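Local structure of folylpolyglutamate synthase protein FOLC (Mycobacterium tuberculosis, 2VOS) at residues 190-195 and 217-222; 232-237 and 254-259. The protein probably catalyses the ATP-dependent addition of L-glutamate to dihydropteroate, giving dihydrofolate, and of further glutamates to tetrahydrofolate. All blocks are in the same frame, centred on the assembly; numbering follows the deposited sequence.

Contact 1: residues 190-195 and 217-222; sequences PVAVIT and AGIITR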
loop_
_atom_site.group_PDB
_atom_site.type_symbol
_atom_site.label_atom_id
_atom_site.label_comp_id
_atom_site.label_asym_id
_atom_site.label_seq_id
_atom_site.Cartn_x
_atom_site.Cartn_y
_atom_site.Cartn_z
ATOM N N PRO A 190 -3.762 19.743 2.545
ATOM C CA PRO A 190 -2.719 20.765 2.247
ATOM C C PRO A 190 -1.447 20.136 1.596
ATOM O O PRO A 190 -0.611 20.857 1.020
ATOM C CB PRO A 190 -2.397 21.357 3.618
ATOM C CG PRO A 190 -2.847 20.273 4.637
ATOM C CD PRO A 190 -3.999 19.558 4.001
ATOM N N VAL A 191 -1.291 18.823 1.715
ATOM C CA VAL A 191 -0.172 18.141 1.059
ATOM C C VAL A 191 -0.757 16.920 0.330
ATOM O O VAL A 191 -1.438 16.083 0.945
ATOM C CB VAL A 191 0.898 17.628 2.035
ATOM C CG1 VAL A 191 1.949 16.885 1.260
ATOM C CG2 VAL A 191 1.566 18.818 2.779
ATOM N N ALA A 192 -0.525 16.846 -0.969
ATOM C CA ALA A 192 -0.976 15.728 -1.801
ATOM C C ALA A 192 0.265 15.033 -2.358
ATOM O O ALA A 192 1.159 15.662 -2.912
ATOM C CB ALA A 192 -1.859 16.252 -2.957
ATOM N N VAL A 193 0.331 13.729 -2.226
ATOM C CA VAL A 193 1.512 13.035 -2.571
ATOM C C VAL A 193 1.158 12.110 -3.686
ATOM O O VAL A 193 0.128 11.380 -3.590
ATOM C CB VAL A 193 1.955 12.207 -1.363
ATOM C CG1 VAL A 193 3.229 11.396 -1.649
ATOM C CG2 VAL A 193 2.140 13.122 -0.116
ATOM N N ILE A 194 1.991 12.083 -4.730
ATOM C CA ILE A 194 1.731 11.163 -5.868
ATOM C C ILE A 194 2.933 10.233 -6.040
ATOM O O ILE A 194 3.978 10.638 -6.515
ATOM C CB ILE A 194 1.502 11.909 -7.223
ATOM C CG1 ILE A 194 0.540 13.096 -7.046
ATOM C CG2 ILE A 194 0.971 10.872 -8.342
ATOM C CD1 ILE A 194 -0.923 12.732 -6.681
ATOM N N THR A 195 2.779 8.983 -5.648
ATOM C CA THR A 195 3.791 7.994 -5.826
ATOM C C THR A 195 3.834 7.495 -7.284
ATOM O O THR A 195 2.954 7.830 -8.109
ATOM C CB THR A 195 3.547 6.815 -4.840
ATOM O OG1 THR A 195 2.513 5.953 -5.340
ATOM C CG2 THR A 195 3.149 7.279 -3.433
ATOM N N ALA A 217 -4.452 12.701 -10.036
ATOM C CA ALA A 217 -4.188 14.100 -9.792
ATOM C C ALA A 217 -5.387 14.767 -9.147
ATOM O O ALA A 217 -5.256 15.872 -8.604
ATOM C CB ALA A 217 -3.841 14.806 -11.089
ATOM N N GLY A 218 -6.558 14.132 -9.210
ATOM C CA GLY A 218 -7.748 14.745 -8.613
ATOM C C GLY A 218 -7.636 14.965 -7.098
ATOM O O GLY A 218 -8.468 15.650 -6.518
ATOM N N ILE A 219 -6.597 14.445 -6.434
ATOM C CA ILE A 219 -6.492 14.731 -5.008
ATOM C C ILE A 219 -5.724 16.039 -4.742
ATOM O O ILE A 219 -5.611 16.493 -3.581
ATOM C CB ILE A 219 -5.853 13.533 -4.186
ATOM C CG1 ILE A 219 -4.343 13.383 -4.518
ATOM C CG2 ILE A 219 -6.674 12.237 -4.401
ATOM C CD1 ILE A 219 -3.533 12.670 -3.405
ATOM N N ILE A 220 -5.153 16.621 -5.789
ATOM C CA ILE A 220 -4.454 17.891 -5.619
ATOM C C ILE A 220 -5.531 18.987 -5.771
ATOM O O ILE A 220 -6.022 19.198 -6.888
ATOM C CB ILE A 220 -3.363 18.088 -6.741
ATOM C CG1 ILE A 220 -2.331 16.935 -6.755
ATOM C CG2 ILE A 220 -2.658 19.447 -6.605
ATOM C CD1 ILE A 220 -1.528 16.815 -8.095
ATOM N N THR A 221 -5.891 19.686 -4.689
ATOM C CA THR A 221 -7.034 20.621 -4.710
ATOM C C THR A 221 -6.598 22.031 -4.336
ATOM O O THR A 221 -5.626 22.185 -3.579
ATOM C CB THR A 221 -8.134 20.164 -3.718
ATOM O OG1 THR A 221 -7.595 20.189 -2.400
ATOM C CG2 THR A 221 -8.530 18.730 -3.979
ATOM N N ARG A 222 -7.299 23.048 -4.821
ATOM C CA ARG A 222 -6.974 24.435 -4.457
ATOM C C ARG A 222 -7.258 24.648 -2.962
ATOM O O ARG A 222 -8.278 24.186 -2.450
ATOM C CB ARG A 222 -7.769 25.409 -5.310
ATOM C CG ARG A 222 -7.522 26.907 -4.963
ATOM C CD ARG A 222 -7.946 27.847 -6.113
ATOM N NE ARG A 222 -7.801 29.289 -5.824
ATOM C CZ ARG A 222 -6.715 29.893 -5.317
ATOM N NH1 ARG A 222 -5.631 29.194 -4.977
ATOM N NH2 ARG A 222 -6.711 31.219 -5.130
#

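Contact 2: residues 232-237 and 254-259; sequences AVIGRQ and ASVARE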
loop_
_atom_site.group_PDB
_atom_site.type_symbol
_atom_site.label_atom_id
_atom_site.label_comp_id
_atom_site.label_asym_id
_atom_site.label_seq_id
_atom_site.Cartn_x
_atom_site.Cartn_y
_atom_site.Cartn_z
ATOM N N ALA A 232 1.927 19.756 -3.943
ATOM C CA ALA A 232 1.938 18.444 -4.559
ATOM C C ALA A 232 3.384 17.938 -4.527
ATOM O O ALA A 232 4.321 18.596 -5.032
ATOM C CB ALA A 232 1.453 18.516 -6.031
ATOM N N VAL A 233 3.573 16.788 -3.917
ATOM C CA VAL A 233 4.895 16.187 -3.805
ATOM C C VAL A 233 4.922 14.917 -4.660
ATOM O O VAL A 233 4.186 13.986 -4.406
ATOM C CB VAL A 233 5.203 15.807 -2.342
ATOM C CG1 VAL A 233 6.660 15.375 -2.205
ATOM C CG2 VAL A 233 4.941 17.024 -1.442
ATOM N N ILE A 234 5.775 14.884 -5.665
ATOM C CA ILE A 234 5.619 13.891 -6.684
ATOM C C ILE A 234 6.846 12.991 -6.799
ATOM O O ILE A 234 7.987 13.479 -6.919
ATOM C CB ILE A 234 5.386 14.612 -8.026
ATOM C CG1 ILE A 234 4.106 15.440 -7.925
ATOM C CG2 ILE A 234 5.139 13.584 -9.102
ATOM C CD1 ILE A 234 3.854 16.358 -9.183
ATOM N N GLY A 235 6.626 11.680 -6.757
ATOM C CA GLY A 235 7.721 10.736 -6.923
ATOM C C GLY A 235 8.134 10.637 -8.402
ATOM O O GLY A 235 7.655 11.402 -9.253
ATOM N N ARG A 236 8.984 9.661 -8.719
ATOM C CA ARG A 236 9.481 9.458 -10.101
ATOM C C ARG A 236 8.347 9.057 -11.025
ATOM O O ARG A 236 7.614 8.153 -10.684
ATOM C CB ARG A 236 10.508 8.310 -10.087
ATOM C CG ARG A 236 11.916 8.810 -9.896
ATOM C CD ARG A 236 12.954 7.712 -9.561
ATOM N NE ARG A 236 14.266 8.369 -9.407
ATOM C CZ ARG A 236 15.462 7.781 -9.548
ATOM N NH1 ARG A 236 15.538 6.481 -9.828
ATOM N NH2 ARG A 236 16.581 8.493 -9.390
ATOM N N GLN A 237 8.203 9.680 -12.207
ATOM C CA GLN A 237 7.077 9.366 -13.097
ATOM C C GLN A 237 7.609 9.287 -14.511
ATOM O O GLN A 237 8.682 9.819 -14.787
ATOM C CB GLN A 237 6.026 10.476 -13.057
ATOM C CG GLN A 237 5.481 10.855 -11.675
ATOM C CD GLN A 237 4.701 9.718 -11.031
ATOM O OE1 GLN A 237 4.351 8.715 -11.692
ATOM N NE2 GLN A 237 4.417 9.862 -9.743
ATOM N N ALA A 254 -1.165 24.701 -7.088
ATOM C CA ALA A 254 -0.360 23.959 -6.126
ATOM C C ALA A 254 1.135 24.224 -6.333
ATOM O O ALA A 254 1.575 24.291 -7.468
ATOM C CB ALA A 254 -0.698 22.435 -6.244
ATOM N N SER A 255 1.907 24.380 -5.249
ATOM C CA SER A 255 3.374 24.351 -5.332
ATOM C C SER A 255 3.814 22.920 -5.587
ATOM O O SER A 255 3.230 22.004 -5.014
ATOM C CB SER A 255 3.983 24.758 -4.006
ATOM O OG SER A 255 3.572 26.054 -3.659
ATOM N N VAL A 256 4.853 22.709 -6.376
ATOM C CA VAL A 256 5.241 21.372 -6.696
ATOM C C VAL A 256 6.659 21.064 -6.241
ATOM O O VAL A 256 7.543 21.891 -6.405
ATOM C CB VAL A 256 5.150 21.130 -8.199
ATOM C CG1 VAL A 256 5.742 19.772 -8.507
ATOM C CG2 VAL A 256 3.664 21.207 -8.686
ATOM N N ALA A 257 6.871 19.879 -5.672
ATOM C CA ALA A 257 8.209 19.382 -5.356
ATOM C C ALA A 257 8.312 18.038 -6.072
ATOM O O ALA A 257 7.451 17.158 -5.871
ATOM C CB ALA A 257 8.329 19.180 -3.821
ATOM N N ARG A 258 9.374 17.833 -6.845
ATOM C CA ARG A 258 9.437 16.621 -7.672
ATOM C C ARG A 258 10.679 15.842 -7.352
ATOM O O ARG A 258 11.760 16.445 -7.288
ATOM C CB ARG A 258 9.529 16.992 -9.158
ATOM C CG ARG A 258 8.303 17.682 -9.675
ATOM C CD ARG A 258 8.638 18.485 -10.971
ATOM N NE ARG A 258 9.564 19.566 -10.652
ATOM C CZ ARG A 258 10.275 20.246 -11.552
ATOM N NH1 ARG A 258 10.166 19.961 -12.854
ATOM N NH2 ARG A 258 11.089 21.218 -11.147
ATOM N N GLU A 259 10.571 14.512 -7.251
ATOM C CA GLU A 259 11.794 13.728 -7.025
ATOM C C GLU A 259 12.758 13.990 -8.100
ATOM O O GLU A 259 12.367 14.189 -9.259
ATOM C CB GLU A 259 11.550 12.214 -6.835
ATOM C CG GLU A 259 12.838 11.511 -6.366
ATOM C CD GLU A 259 12.586 10.044 -6.042
ATOM O OE1 GLU A 259 11.395 9.674 -6.136
ATOM O OE2 GLU A 259 13.543 9.291 -5.707
HETATM O O HOH W 1 9.665 13.357 -10.205
HETATM O O HOH W 2 9.681 7.777 -6.464
#

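Contact 1: residues 190-195 and 217-222
Ala192 meets the bend 217-222 with its single methyl group, and that small group has several neighbours: its CB lies 3.9 Å from CG1 of Ile220 and also near the backbone O of Ile219. The CD1 of Ile219 comes to the same methyl, 4.0 Å from Ala192 CB. At Val193 the side chain turns to the other face of the sheet, towards helix 296-312, so that only its backbone takes part, with Val193 O lying 3.9 Å from Ile219 CD1. Ile194 again points at the bend. The side chains of Ile194 and Ile219 pass one another running opposite ways, Ile194 CD1 reaching Ile219 CG1 at 4.1 Å. Ile219 holds its CG1 between its own backbone N and carbonyl carbon (chi1 70°), which lays the ethyl arm against the strand. The bend, a type I turn from Ala217 to Ile220, is closed by a bond of 2.9 Å from Ile220 N to Ala217 O. It packs on one face of the central sheet of the Mur ligase middle domain, where helix 239-251 also covers Ile194 through Leu245. Since the touching side chains are all aliphatic and buried, shape and hydrophobic burial hold the bend to strand 191-194, without directional bonds between the segments.

Contact 2: residues 232-237 and 254-259
The carboxylate of Glu259 and the guanidinium of Arg236 are the flat groups here, their planes 28° apart. Glu259 OE2 sits off the guanidinium plane, with no N-H aimed at it, 3.9 Å from Arg236 NE, a long ion pair in which charge alone acts; the stronger partners are Asp260 for Arg236 and His300 for Glu259 OE2. The other oxygen, OE1, takes a bond of 2.6 Å from a water that also accepts from Arg236 N. Glu259 carries its CG opposite its backbone N (chi1 -170°) and continues extended, which brings the carboxylate across the arginine chain, near its CG and NE. A second water donates to both Gly235 O and Glu259 O, bridging the two chains just beyond the strand ends. Four backbone bonds join the segments, among them Ala232 N to Ser255 O and Glu259 N to Ile234 O, each 2.8 Å. Ala232, Ile234 and Val256 share the face under helix 239-251, where Ile234 CD1 touches Val256 CG1 at 4.0 Å; Val233 and Ala257 occupy the other. Two parallel strands, their directions 16° from each other, joined through that helix, form a beta-alpha-beta crossover at the edge of the P-loop-type central domain of a Mur ligase relative, the Glu259 side chain about 8 Å from bound ADP.

Overall arrangement
Followed from the N terminus, the chain reaches strand 191-194, passes through helix 209-217 and returns as the bend 217-222, closing the loop of contact 1. Only then does strand 231-234 begin; helix 239-251 carries the chain over to strand 255-258, and contact 2 closes. The two loops therefore follow in series, neither enclosing nor crossing the other. What unites them is the sheet: strands 191-194 and 231-234 are neighbours, probably bonded through Ala192 O to Val233 N and Ile194 O to Gly235 N, while Ile220 packs on Ala254. Together they illustrate how one return of the chain covers a face of the sheet and the next adds its outermost parallel strand, 255-258.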